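Uncharacterized protein (Leptospira interrogans serogroup Icterohaemorrhagiae serovar copenhageni, PDB 6ULO) is of unknown function but carries a Rossmann-like domain related to NADP-binding folds, probably attached to a membrane by a transmembrane helix. Local coordinates at residues Lys28-Glu33 with Leu192-Asn197; Gly64-Gly69 with Phe86-Asp91; Thr203-Gly208 with Ile240-Val245. All blocks are in the same frame, centred on the assembly; numbering follows the deposited sequence. Where two conformers were deposited one is given.

Interaction 1 (Lys28-Glu33 with Leu192-Asn197); sequences KETPQE and LPIRGN
Q32, E33 and R195 carry this contact. Q32 leans over strand 191-195. Its CB lies 3.6 Å from NH2 of R195. CG passes I194 next, 4.1 Å from that residue's CB. The chain is extended beyond CG, which carries the terminal amide to the strand backbone. There OE1 accepts a hydrogen bond from R195 N at 2.8 Å, nearly straight at 164°. The same OE1 sits 3.3 Å above the guanidinium plane of R195, over its centre. NE2, the other branch of the tip, lies 4.0 Å from CG2 of I194. Amide and guanidinium are stacked, with their planes 22° apart. R195 bends at chi3 (-59°), which folds its guanidinium back under the Q32 amide. Its NE then donates to E33 O at 3.0 Å, with the acceptor close to the guanidinium plane. Water 1 gives OE1 of Q32 a further bond and links it to P193 O.

E33 is held on both backbone and side chain. Its N donates to R195 O. Its OE1 takes N197 N at 2.8 Å, on the syn side but tilted out of the carboxylate plane. OE2 bonds T203 N and I202 N, so the carboxylate lies at the start of helix 203-214. The helix end would be expected to favour its negative charge. Away from these polar groups, CG of K28 touches CD2 of L192 at 3.5 Å. CG2 of T30 meets CD1 of I194, while OG1 of T30 bonds T210.

Strand 191-195 is the outermost strand at this end of a Rossmann-like sheet. The loop after helix 18-28 runs alongside its outer edge, taking R195 N and O, and ties the strand end to the helix that follows.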
ATOM      1  N   LYS A  28      15.772   0.110  -6.139  1.00 14.75           N
ATOM      2  CA  LYS A  28      15.429  -1.089  -6.893  1.00 16.60           C
ATOM      3  C   LYS A  28      16.223  -2.300  -6.426  1.00 16.14           C
ATOM      4  O   LYS A  28      15.745  -3.439  -6.555  1.00 16.74           O
ATOM      5  CB  LYS A  28      15.722  -0.875  -8.371  1.00 22.01           C
ATOM      6  CG  LYS A  28      14.757  -0.108  -9.172  1.00 27.44           C
ATOM      7  CD  LYS A  28      15.179  -0.251 -10.647  1.00 31.75           C
ATOM      8  CE  LYS A  28      15.266  -1.727 -11.064  1.00 34.86           C
ATOM      9  NZ  LYS A  28      16.025  -1.987 -12.358  1.00 37.44           N
ATOM     10  N   GLU A  29      17.442  -2.088  -5.941  1.00 15.07           N
ATOM     11  CA  GLU A  29      18.275  -3.224  -5.563  0.58 15.70           C
ATOM     12  C   GLU A  29      18.109  -3.637  -4.105  1.00 14.55           C
ATOM     13  O   GLU A  29      18.840  -4.513  -3.645  1.00 16.25           O
ATOM     14  CB  GLU A  29      19.745  -2.970  -5.908  0.58 18.21           C
ATOM     15  CG  GLU A  29      20.416  -1.986  -4.974  0.58 20.46           C
ATOM     16  CD  GLU A  29      21.855  -1.633  -5.387  0.58 23.51           C
ATOM     17  OE1 GLU A  29      22.415  -2.262  -6.315  0.58 25.09           O
ATOM     18  OE2 GLU A  29      22.423  -0.706  -4.776  0.58 24.60           O
ATOM     19  N   THR A  30      17.115  -3.094  -3.397  1.00 12.47           N
ATOM     20  CA  THR A  30      16.940  -3.492  -2.005  1.00 12.54           C
ATOM     21  C   THR A  30      16.670  -5.002  -1.908  1.00 13.40           C
ATOM     22  O   THR A  30      16.042  -5.591  -2.784  1.00 13.56           O
ATOM     23  CB  THR A  30      15.801  -2.655  -1.386  1.00 12.77           C
ATOM     24  OG1 THR A  30      15.937  -2.600   0.037  1.00 13.19           O
ATOM     25  CG2 THR A  30      14.376  -3.142  -1.791  1.00 13.18           C
ATOM     26  N   PRO A  31      17.167  -5.668  -0.868  1.00 13.50           N
ATOM     27  CA  PRO A  31      17.044  -7.133  -0.827  1.00 14.32           C
ATOM     28  C   PRO A  31      15.593  -7.595  -0.772  1.00 13.39           C
ATOM     29  O   PRO A  31      14.756  -6.997  -0.099  1.00 14.36           O
ATOM     30  CB  PRO A  31      17.815  -7.531   0.441  1.00 16.27           C
ATOM     31  CG  PRO A  31      18.569  -6.323   0.891  1.00 17.91           C
ATOM     32  CD  PRO A  31      18.036  -5.119   0.198  1.00 14.76           C
ATOM     33  N   GLN A  32      15.317  -8.703  -1.448  1.00 12.83           N
ATOM     34  CA  GLN A  32      13.981  -9.287  -1.489  1.00 13.52           C
ATOM     35  C   GLN A  32      14.001 -10.733  -1.010  1.00 13.16           C
ATOM     36  O   GLN A  32      15.055 -11.361  -0.865  1.00 15.13           O
ATOM     37  CB  GLN A  32      13.397  -9.177  -2.904  1.00 13.28           C
ATOM     38  CG  GLN A  32      13.218  -7.741  -3.399  1.00 13.18           C
ATOM     39  CD  GLN A  32      12.544  -7.688  -4.753  1.00 14.27           C
ATOM     40  OE1 GLN A  32      11.438  -8.179  -4.933  1.00 13.99           O
ATOM     41  NE2 GLN A  32      13.239  -7.126  -5.728  1.00 15.81           N
ATOM     42  N   GLU A  33      12.816 -11.283  -0.790  1.00 12.60           N
ATOM     43  CA  GLU A  33      12.630 -12.649  -0.348  1.00 12.66           C
ATOM     44  C   GLU A  33      12.065 -13.511  -1.466  1.00 12.59           C
ATOM     45  O   GLU A  33      11.400 -13.030  -2.396  1.00 14.89           O
ATOM     46  CB  GLU A  33      11.697 -12.701   0.864  1.00 11.73           C
ATOM     47  CG  GLU A  33      12.360 -12.078   2.082  1.00 12.57           C
ATOM     48  CD  GLU A  33      11.395 -11.628   3.158  1.00 12.36           C
ATOM     49  OE1 GLU A  33      10.161 -11.945   3.126  1.00 12.84           O
ATOM     50  OE2 GLU A  33      11.877 -10.941   4.071  1.00 12.34           O
ATOM     51  N   LEU A 192       7.804   0.689  -6.730  1.00 10.61           N
ATOM     52  CA  LEU A 192       8.676  -0.484  -6.736  1.00 10.88           C
ATOM     53  C   LEU A 192       7.955  -1.648  -6.084  1.00 10.00           C
ATOM     54  O   LEU A 192       7.878  -1.725  -4.839  1.00 11.03           O
ATOM     55  CB  LEU A 192       9.998  -0.209  -6.021  1.00 12.38           C
ATOM     56  CG  LEU A 192      10.779   0.961  -6.631  1.00 15.03           C
ATOM     57  CD1 LEU A 192      10.701   2.149  -5.696  1.00 17.36           C
ATOM     58  CD2 LEU A 192      12.226   0.594  -6.852  1.00 16.92           C
ATOM     59  N   PRO A 193       7.462  -2.602  -6.868  1.00 10.93           N
ATOM     60  CA  PRO A 193       6.889  -3.816  -6.278  1.00 10.76           C
ATOM     61  C   PRO A 193       7.992  -4.760  -5.866  1.00 10.68           C
ATOM     62  O   PRO A 193       8.859  -5.094  -6.674  1.00 12.91           O
ATOM     63  CB  PRO A 193       6.071  -4.420  -7.417  1.00 13.09           C
ATOM     64  CG  PRO A 193       6.232  -3.536  -8.594  1.00 16.77           C
ATOM     65  CD  PRO A 193       7.357  -2.592  -8.340  1.00 13.06           C
ATOM     66  N   ILE A 194       7.977  -5.181  -4.618  1.00 10.31           N
ATOM     67  CA  ILE A 194       9.046  -6.016  -4.078  1.00 10.85           C
ATOM     68  C   ILE A 194       8.446  -7.162  -3.277  1.00 10.27           C
ATOM     69  O   ILE A 194       7.341  -7.053  -2.712  1.00 11.19           O
ATOM     70  CB  ILE A 194      10.055  -5.212  -3.243  1.00 11.88           C
ATOM     71  CG1 ILE A 194       9.388  -4.455  -2.079  1.00 13.23           C
ATOM     72  CG2 ILE A 194      10.890  -4.291  -4.126  1.00 13.61           C
ATOM     73  CD1 ILE A 194      10.414  -3.845  -1.067  1.00 14.40           C
ATOM     74  N   ARG A 195       9.179  -8.262  -3.239  1.00 10.61           N
ATOM     75  CA  ARG A 195       8.730  -9.478  -2.572  1.00 10.75           C
ATOM     76  C   ARG A 195       9.157  -9.461  -1.108  1.00 10.44           C
ATOM     77  O   ARG A 195      10.355  -9.438  -0.808  1.00 11.27           O
ATOM     78  CB  ARG A 195       9.392 -10.686  -3.235  1.00 12.18           C
ATOM     79  CG  ARG A 195       9.043 -10.858  -4.710  1.00 13.45           C
ATOM     80  CD  ARG A 195       9.767 -12.096  -5.287  1.00 15.76           C
ATOM     81  NE  ARG A 195      11.218 -11.971  -5.162  1.00 18.19           N
ATOM     82  CZ  ARG A 195      11.978 -11.345  -6.057  1.00 19.56           C
ATOM     83  NH1 ARG A 195      11.410 -10.809  -7.140  1.00 19.61           N
ATOM     84  NH2 ARG A 195      13.304 -11.245  -5.879  1.00 21.10           N
ATOM     85  N   GLY A 196       8.200  -9.509  -0.196  1.00 10.84           N
ATOM     86  CA  GLY A 196       8.570  -9.523   1.204  1.00 11.05           C
ATOM     87  C   GLY A 196       7.410  -9.851   2.117  1.00 11.30           C
ATOM     88  O   GLY A 196       6.281  -9.375   1.901  1.00 12.06           O
ATOM     89  N   ASN A 197       7.701 -10.631   3.153  1.00 11.56           N
ATOM     90  CA  ASN A 197       6.734 -10.964   4.191  1.00 11.69           C
ATOM     91  C   ASN A 197       6.906  -9.970   5.328  1.00 11.69           C
ATOM     92  O   ASN A 197       8.037  -9.719   5.756  1.00 11.15           O
ATOM     93  CB  ASN A 197       7.071 -12.387   4.675  1.00 14.01           C
ATOM     94  CG  ASN A 197       6.017 -13.002   5.602  1.00 17.38           C
ATOM     95  OD1 ASN A 197       5.193 -12.335   6.190  1.00 16.74           O
ATOM     96  ND2 ASN A 197       6.129 -14.299   5.785  1.00 21.90           N
TER
HETATM   97  O   HOH W   1       9.823  -7.729  -7.329  1.00 28.65           O
HETATM   98  O   HOH W   2      14.996 -12.339  -3.989  1.00 36.12           O
HETATM   99  O   HOH W   3      10.744  -8.942   5.580  1.00 11.33           O

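Interaction 2 (Gly64-Gly69 with Phe86-Asp91); sequences GNVYVG and FIYLMD
Strands 66-69 and 86-91 are neighbouring parallel strands of a beta-alpha-beta unit whose helix is 74-82. Their segment axes approach to 4.7 Å and run 13° apart. Y67 N donates to F86 O, and Y67 O accepts from Y88 N at 2.8 Å. G69 repeats the pattern. Its N donates to Y88 O and its O accepts from M90 N at 2.9 Å, the most bent of the four bonds. CA of V68 also lies 3.4 Å from Y88 O, a CA-H...O contact.

The side chains divide between two faces. On one, CD2 of the Y67 ring meets CG2 of I87 at 3.8 Å. With chi1 at -176° the Y67 ring runs out on the I87 side, and its OH bonds N75 OD1 of helix 74-82. On the other face, CG2 of V66 touches CD2 of F86 at 4.1 Å. V68 CG2 lies at the edge of the Y88 ring, near its plane. Helix 203-214 covers V66 and V68, and the Y88 hydroxyl bonds L27 O.

The buried F86 N has no partner in the model. Backbone bonds carry the pairing, and apolar side chains close both faces.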
ATOM      1  N   GLY A  64       4.289  13.116   2.827  1.00 14.45           N
ATOM      2  CA  GLY A  64       5.483  13.008   2.007  1.00 14.67           C
ATOM      3  C   GLY A  64       6.364  11.854   2.475  1.00 13.74           C
ATOM      4  O   GLY A  64       5.900  10.857   3.050  1.00 13.90           O
ATOM      5  N   ASN A  65       7.664  11.996   2.217  1.00 13.79           N
ATOM      6  CA  ASN A  65       8.635  10.953   2.531  1.00 12.83           C
ATOM      7  C   ASN A  65       8.317   9.655   1.799  1.00 11.74           C
ATOM      8  O   ASN A  65       7.593   9.684   0.794  1.00 12.20           O
ATOM      9  CB  ASN A  65       8.777  10.775   4.044  1.00 14.18           C
ATOM     10  CG  ASN A  65       9.425  11.999   4.687  1.00 16.15           C
ATOM     11  OD1 ASN A  65      10.525  12.386   4.321  1.00 17.19           O
ATOM     12  ND2 ASN A  65       8.738  12.619   5.608  1.00 20.28           N
ATOM     13  N   VAL A  66       8.874   8.528   2.236  1.00 11.65           N
ATOM     14  CA  VAL A  66       8.708   7.276   1.495  1.00 11.43           C
ATOM     15  C   VAL A  66       7.431   6.568   1.939  1.00 11.63           C
ATOM     16  O   VAL A  66       7.034   6.619   3.112  1.00 13.18           O
ATOM     17  CB  VAL A  66       9.975   6.395   1.631  1.00 11.83           C
ATOM     18  CG1 VAL A  66       9.805   5.044   0.939  1.00 13.28           C
ATOM     19  CG2 VAL A  66      11.172   7.154   1.066  1.00 12.61           C
ATOM     20  N   TYR A  67       6.782   5.860   1.017  1.00 10.68           N
ATOM     21  CA  TYR A  67       5.588   5.076   1.314  1.00 10.58           C
ATOM     22  C   TYR A  67       5.975   3.603   1.258  1.00 10.31           C
ATOM     23  O   TYR A  67       6.643   3.193   0.298  1.00 10.44           O
ATOM     24  CB  TYR A  67       4.531   5.360   0.224  1.00 11.06           C
ATOM     25  CG  TYR A  67       3.222   4.670   0.493  1.00  9.87           C
ATOM     26  CD1 TYR A  67       2.164   5.371   1.034  1.00 10.54           C
ATOM     27  CD2 TYR A  67       3.048   3.318   0.239  1.00 10.36           C
ATOM     28  CE1 TYR A  67       0.949   4.755   1.316  1.00 10.20           C
ATOM     29  CE2 TYR A  67       1.831   2.694   0.516  1.00 10.46           C
ATOM     30  CZ  TYR A  67       0.792   3.435   1.059  1.00 10.00           C
ATOM     31  OH  TYR A  67      -0.413   2.840   1.352  1.00 11.00           O
ATOM     32  N   VAL A  68       5.536   2.792   2.241  1.00  9.99           N
ATOM     33  CA  VAL A  68       5.671   1.328   2.194  1.00  9.60           C
ATOM     34  C   VAL A  68       4.298   0.722   2.443  1.00  9.89           C
ATOM     35  O   VAL A  68       3.640   1.098   3.416  1.00 10.57           O
ATOM     36  CB  VAL A  68       6.642   0.822   3.277  1.00 10.12           C
ATOM     37  CG1 VAL A  68       6.747  -0.702   3.223  1.00 11.53           C
ATOM     38  CG2 VAL A  68       7.997   1.531   3.115  1.00 11.48           C
ATOM     39  N   GLY A  69       3.852  -0.205   1.599  1.00  9.98           N
ATOM     40  CA  GLY A  69       2.563  -0.829   1.873  1.00 10.06           C
ATOM     41  C   GLY A  69       2.406  -2.217   1.316  1.00  9.66           C
ATOM     42  O   GLY A  69       2.956  -2.556   0.256  1.00 10.09           O
ATOM     43  N   PHE A  86       8.513   8.252  -2.951  1.00 11.80           N
ATOM     44  CA  PHE A  86       8.780   6.940  -3.529  1.00 11.26           C
ATOM     45  C   PHE A  86       7.802   5.984  -2.877  1.00 11.14           C
ATOM     46  O   PHE A  86       7.357   6.231  -1.752  1.00 11.28           O
ATOM     47  CB  PHE A  86      10.211   6.455  -3.230  1.00 12.24           C
ATOM     48  CG  PHE A  86      11.294   7.412  -3.670  1.00 12.66           C
ATOM     49  CD1 PHE A  86      11.777   7.367  -4.974  1.00 13.28           C
ATOM     50  CD2 PHE A  86      11.801   8.372  -2.813  1.00 13.81           C
ATOM     51  CE1 PHE A  86      12.745   8.251  -5.420  1.00 14.22           C
ATOM     52  CE2 PHE A  86      12.790   9.264  -3.248  1.00 14.40           C
ATOM     53  CZ  PHE A  86      13.245   9.205  -4.566  1.00 14.51           C
ATOM     54  N   ILE A  87       7.445   4.926  -3.596  1.00 10.72           N
ATOM     55  CA  ILE A  87       6.454   3.960  -3.126  1.00 10.10           C
ATOM     56  C   ILE A  87       7.025   2.551  -3.230  1.00 10.23           C
ATOM     57  O   ILE A  87       7.244   2.059  -4.347  1.00 11.29           O
ATOM     58  CB  ILE A  87       5.150   4.041  -3.932  1.00 10.68           C
ATOM     59  CG1 ILE A  87       4.564   5.445  -3.921  1.00 11.03           C
ATOM     60  CG2 ILE A  87       4.153   2.995  -3.418  1.00 12.08           C
ATOM     61  CD1 ILE A  87       3.360   5.615  -4.829  1.00 11.44           C
ATOM     62  N   TYR A  88       7.230   1.890  -2.083  1.00 10.08           N
ATOM     63  CA  TYR A  88       7.478   0.450  -2.064  1.00  9.86           C
ATOM     64  C   TYR A  88       6.154  -0.300  -1.872  1.00  9.48           C
ATOM     65  O   TYR A  88       5.430  -0.061  -0.902  1.00 10.80           O
ATOM     66  CB  TYR A  88       8.411   0.081  -0.912  1.00 10.44           C
ATOM     67  CG  TYR A  88       9.883   0.200  -1.233  1.00 10.86           C
ATOM     68  CD1 TYR A  88      10.457  -0.505  -2.289  1.00 11.55           C
ATOM     69  CD2 TYR A  88      10.737   0.905  -0.378  1.00 11.70           C
ATOM     70  CE1 TYR A  88      11.854  -0.459  -2.533  1.00 11.03           C
ATOM     71  CE2 TYR A  88      12.124   0.934  -0.591  1.00 11.42           C
ATOM     72  CZ  TYR A  88      12.652   0.245  -1.662  1.00 12.04           C
ATOM     73  OH  TYR A  88      13.997   0.285  -1.839  1.00 13.25           O
ATOM     74  N   LEU A  89       5.851  -1.203  -2.779  1.00  9.56           N
ATOM     75  CA  LEU A  89       4.692  -2.088  -2.664  1.00  9.83           C
ATOM     76  C   LEU A  89       5.268  -3.445  -2.322  1.00  9.55           C
ATOM     77  O   LEU A  89       5.728  -4.175  -3.203  1.00 10.43           O
ATOM     78  CB  LEU A  89       3.885  -2.103  -3.960  1.00  9.90           C
ATOM     79  CG  LEU A  89       3.381  -0.720  -4.389  1.00 10.18           C
ATOM     80  CD1 LEU A  89       2.705  -0.837  -5.724  1.00 11.80           C
ATOM     81  CD2 LEU A  89       2.394  -0.178  -3.374  1.00 11.24           C
ATOM     82  N   MET A  90       5.285  -3.771  -1.038  1.00  9.87           N
ATOM     83  CA  MET A  90       5.909  -4.999  -0.557  1.00 10.51           C
ATOM     84  C   MET A  90       4.811  -5.988  -0.200  1.00 10.05           C
ATOM     85  O   MET A  90       4.007  -5.709   0.697  1.00 10.91           O
ATOM     86  CB  MET A  90       6.773  -4.747   0.687  1.00 11.03           C
ATOM     87  CG  MET A  90       7.456  -6.025   1.142  1.00 11.11           C
ATOM     88  SD  MET A  90       8.309  -5.884   2.764  1.00 12.24           S
ATOM     89  CE  MET A  90       6.913  -6.077   3.851  1.00 14.46           C
ATOM     90  N   ASP A  91       4.778  -7.142  -0.855  1.00 10.68           N
ATOM     91  CA  ASP A  91       3.766  -8.147  -0.544  1.00 10.96           C
ATOM     92  C   ASP A  91       4.393  -9.530  -0.597  1.00 11.74           C
ATOM     93  O   ASP A  91       5.452  -9.738  -1.194  1.00 11.60           O
ATOM     94  CB  ASP A  91       2.560  -8.017  -1.490  1.00 12.15           C
ATOM     95  CG  ASP A  91       1.271  -8.578  -0.914  1.00 12.79           C
ATOM     96  OD1 ASP A  91       0.535  -7.775  -0.288  1.00 11.90           O
ATOM     97  OD2 ASP A  91       0.991  -9.791  -1.128  1.00 15.23           O
TER

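Interaction 3 (Thr203-Gly208 with Ile240-Val245); sequences TLTGIG and ILNLPV
The amide of N242 faces the helix segment T203-G208. T205 CG2 and G208 C lie on opposite sides of its plane. CG2 of T205 is 4.0 Å from ND2 of N242, and C of G208 is 3.8 Å from the same nitrogen. At this end of the amide, T205 O comes within 3.2 Å of N242 ND2. Water 4 accepts from N242 ND2 at 3.1 Å and lies 2.8 Å from L204 O. A chi1 of -171° swings the amide across to the helix. ND2 also bonds N209 OD1, and OD1 takes K212 NZ, so further partners on helix 203-214 fix the rotation of the group.

Helix 203-214 lies on one face of the Rossmann-like sheet, and the end of helix 234-241 with the turn after it packs beside it. Helix 203-214 makes the crossover from strand 191-195 to strand 218-222. Helix 234-241 comes next and leads toward strand 249-255.

The backbones come closest at G208 and L243, where the CA atoms are 4.3 Å apart. CD2 of L243 rests against CA of G208. The P244 ring follows, with CD 3.7 Å from G208 O. Deeper in, L204 CD2 meets I240 CD1 at 4.0 Å, the two side chains crossing at a slant. L243 and I240 also rest on I221 of strand 218-222.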
ATOM      1  N   THR A 203      13.393  -8.579   3.705  1.00 11.29           N
ATOM      2  CA  THR A 203      12.937  -7.436   2.905  1.00 10.24           C
ATOM      3  C   THR A 203      12.631  -6.202   3.743  1.00 10.66           C
ATOM      4  O   THR A 203      13.056  -5.093   3.418  1.00 11.02           O
ATOM      5  CB  THR A 203      11.716  -7.803   2.089  1.00 10.66           C
ATOM      6  OG1 THR A 203      12.035  -8.974   1.334  1.00 11.23           O
ATOM      7  CG2 THR A 203      11.358  -6.654   1.141  1.00 12.12           C
ATOM      8  N   LEU A 204      11.843  -6.347   4.796  1.00 10.92           N
ATOM      9  CA  LEU A 204      11.402  -5.154   5.520  1.00 11.30           C
ATOM     10  C   LEU A 204      12.562  -4.513   6.285  1.00 11.26           C
ATOM     11  O   LEU A 204      12.701  -3.276   6.294  1.00 11.62           O
ATOM     12  CB  LEU A 204      10.192  -5.497   6.390  1.00 11.38           C
ATOM     13  CG  LEU A 204       9.464  -4.333   7.073  1.00 12.32           C
ATOM     14  CD1 LEU A 204       9.040  -3.249   6.062  1.00 13.38           C
ATOM     15  CD2 LEU A 204       8.256  -4.897   7.802  1.00 13.13           C
ATOM     16  N   THR A 205      13.441  -5.343   6.864  1.00 11.44           N
ATOM     17  CA  THR A 205      14.673  -4.812   7.432  1.00 12.16           C
ATOM     18  C   THR A 205      15.509  -4.147   6.357  1.00 12.00           C
ATOM     19  O   THR A 205      16.081  -3.065   6.573  1.00 12.53           O
ATOM     20  CB  THR A 205      15.455  -5.922   8.131  1.00 13.45           C
ATOM     21  OG1 THR A 205      14.837  -6.158   9.397  1.00 14.64           O
ATOM     22  CG2 THR A 205      16.923  -5.508   8.392  1.00 14.14           C
ATOM     23  N   GLY A 206      15.543  -4.759   5.162  1.00 11.60           N
ATOM     24  CA  GLY A 206      16.317  -4.209   4.060  1.00 13.02           C
ATOM     25  C   GLY A 206      15.819  -2.847   3.625  1.00 11.88           C
ATOM     26  O   GLY A 206      16.615  -1.995   3.230  1.00 12.45           O
ATOM     27  N   ILE A 207      14.495  -2.619   3.674  1.00 12.26           N
ATOM     28  CA  ILE A 207      13.980  -1.299   3.315  1.00 12.17           C
ATOM     29  C   ILE A 207      14.556  -0.253   4.251  1.00 11.63           C
ATOM     30  O   ILE A 207      15.009   0.816   3.821  1.00 12.46           O
ATOM     31  CB  ILE A 207      12.444  -1.273   3.345  1.00 11.89           C
ATOM     32  CG1 ILE A 207      11.875  -2.069   2.175  1.00 13.46           C
ATOM     33  CG2 ILE A 207      11.934   0.151   3.325  1.00 12.99           C
ATOM     34  CD1 ILE A 207      10.345  -2.254   2.303  1.00 14.29           C
ATOM     35  N   GLY A 208      14.553  -0.546   5.552  1.00 11.81           N
ATOM     36  CA  GLY A 208      15.093   0.418   6.491  1.00 12.88           C
ATOM     37  C   GLY A 208      16.568   0.679   6.248  1.00 13.11           C
ATOM     38  O   GLY A 208      17.030   1.829   6.309  1.00 14.05           O
ATOM     39  N   ILE A 240      10.497  -3.055  12.084  1.00 12.89           N
ATOM     40  CA  ILE A 240       9.838  -1.769  12.288  1.00 12.16           C
ATOM     41  C   ILE A 240      10.733  -0.816  13.075  1.00 12.25           C
ATOM     42  O   ILE A 240      10.820   0.375  12.752  1.00 14.00           O
ATOM     43  CB  ILE A 240       8.441  -1.933  12.909  1.00 12.36           C
ATOM     44  CG1 ILE A 240       7.571  -2.835  12.017  1.00 12.91           C
ATOM     45  CG2 ILE A 240       7.803  -0.558  13.142  1.00 14.29           C
ATOM     46  CD1 ILE A 240       7.283  -2.289  10.670  1.00 13.58           C
ATOM     47  N   LEU A 241      11.432  -1.320  14.103  1.00 13.05           N
ATOM     48  CA  LEU A 241      12.360  -0.470  14.842  1.00 14.29           C
ATOM     49  C   LEU A 241      13.466   0.062  13.957  1.00 14.03           C
ATOM     50  O   LEU A 241      13.999   1.143  14.215  1.00 15.21           O
ATOM     51  CB  LEU A 241      12.948  -1.230  16.034  1.00 16.46           C
ATOM     52  CG  LEU A 241      12.129  -0.976  17.307  1.00 18.76           C
ATOM     53  CD1 LEU A 241      10.669  -1.398  17.223  1.00 20.74           C
ATOM     54  CD2 LEU A 241      12.830  -1.613  18.495  1.00 20.78           C
ATOM     55  N   ASN A 242      13.848  -0.703  12.928  1.00 12.93           N
ATOM     56  CA  ASN A 242      14.934  -0.314  12.044  1.00 13.31           C
ATOM     57  C   ASN A 242      14.529   0.722  11.004  1.00 13.32           C
ATOM     58  O   ASN A 242      15.392   1.277  10.322  1.00 14.30           O
ATOM     59  CB  ASN A 242      15.495  -1.568  11.351  1.00 13.76           C
ATOM     60  CG  ASN A 242      16.748  -1.289  10.590  1.00 13.88           C
ATOM     61  OD1 ASN A 242      17.742  -0.778  11.151  1.00 14.88           O
ATOM     62  ND2 ASN A 242      16.728  -1.627   9.300  1.00 13.66           N
ATOM     63  N   LEU A 243      13.246   1.015  10.855  1.00 13.77           N
ATOM     64  CA  LEU A 243      12.834   1.978   9.828  1.00 13.50           C
ATOM     65  C   LEU A 243      13.221   3.385  10.259  1.00 14.04           C
ATOM     66  O   LEU A 243      12.898   3.788  11.394  1.00 14.80           O
ATOM     67  CB  LEU A 243      11.323   1.952   9.606  1.00 14.21           C
ATOM     68  CG  LEU A 243      10.748   0.685   8.981  1.00 14.10           C
ATOM     69  CD1 LEU A 243       9.216   0.771   8.996  1.00 15.17           C
ATOM     70  CD2 LEU A 243      11.268   0.461   7.544  1.00 15.07           C
ATOM     71  N   PRO A 244      13.874   4.164   9.390  1.00 13.47           N
ATOM     72  CA  PRO A 244      14.033   5.603   9.649  1.00 14.22           C
ATOM     73  C   PRO A 244      12.695   6.287   9.397  1.00 14.71           C
ATOM     74  O   PRO A 244      12.029   6.004   8.399  1.00 15.62           O
ATOM     75  CB  PRO A 244      15.087   6.019   8.619  1.00 14.16           C
ATOM     76  CG  PRO A 244      14.864   5.081   7.476  1.00 14.36           C
ATOM     77  CD  PRO A 244      14.418   3.764   8.076  1.00 14.53           C
ATOM     78  N   VAL A 245      12.279   7.147  10.330  1.00 15.17           N
ATOM     79  CA  VAL A 245      10.949   7.744  10.275  1.00 16.78           C
ATOM     80  C   VAL A 245      11.025   9.231  10.578  1.00 19.42           C
ATOM     81  O   VAL A 245      11.982   9.718  11.175  1.00 21.06           O
ATOM     82  CB  VAL A 245       9.961   7.046  11.237  1.00 17.08           C
ATOM     83  CG1 VAL A 245       9.866   5.578  10.901  1.00 17.43           C
ATOM     84  CG2 VAL A 245      10.405   7.222  12.684  1.00 18.16           C
TER
HETATM   85  O   HOH W   4      13.691  -1.796   8.498  1.00 13.04           O

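How the interactions relate
Interaction 2 lies deepest, its centre about 7 Å from the centre of the chain, and is held by regular strand bonds under apolar side chains. Interaction 1 is partly buried and relies more on polar side chains and waters. The two share a sheet, since strands 191-195 and 86-91 are neighbours and I194 packs on Y88. Interaction 3 is mostly buried too, but it packs helix 203-214 against the turn after helix 234-241, on one face of the sheet, by apolar packing and one asparagine. T203, at the start of helix 203-214, also ties it to interaction 1 through R195 O. M90 and V68 of interaction 2 pack against T203 and I207, so helix 203-214 touches all three contacts.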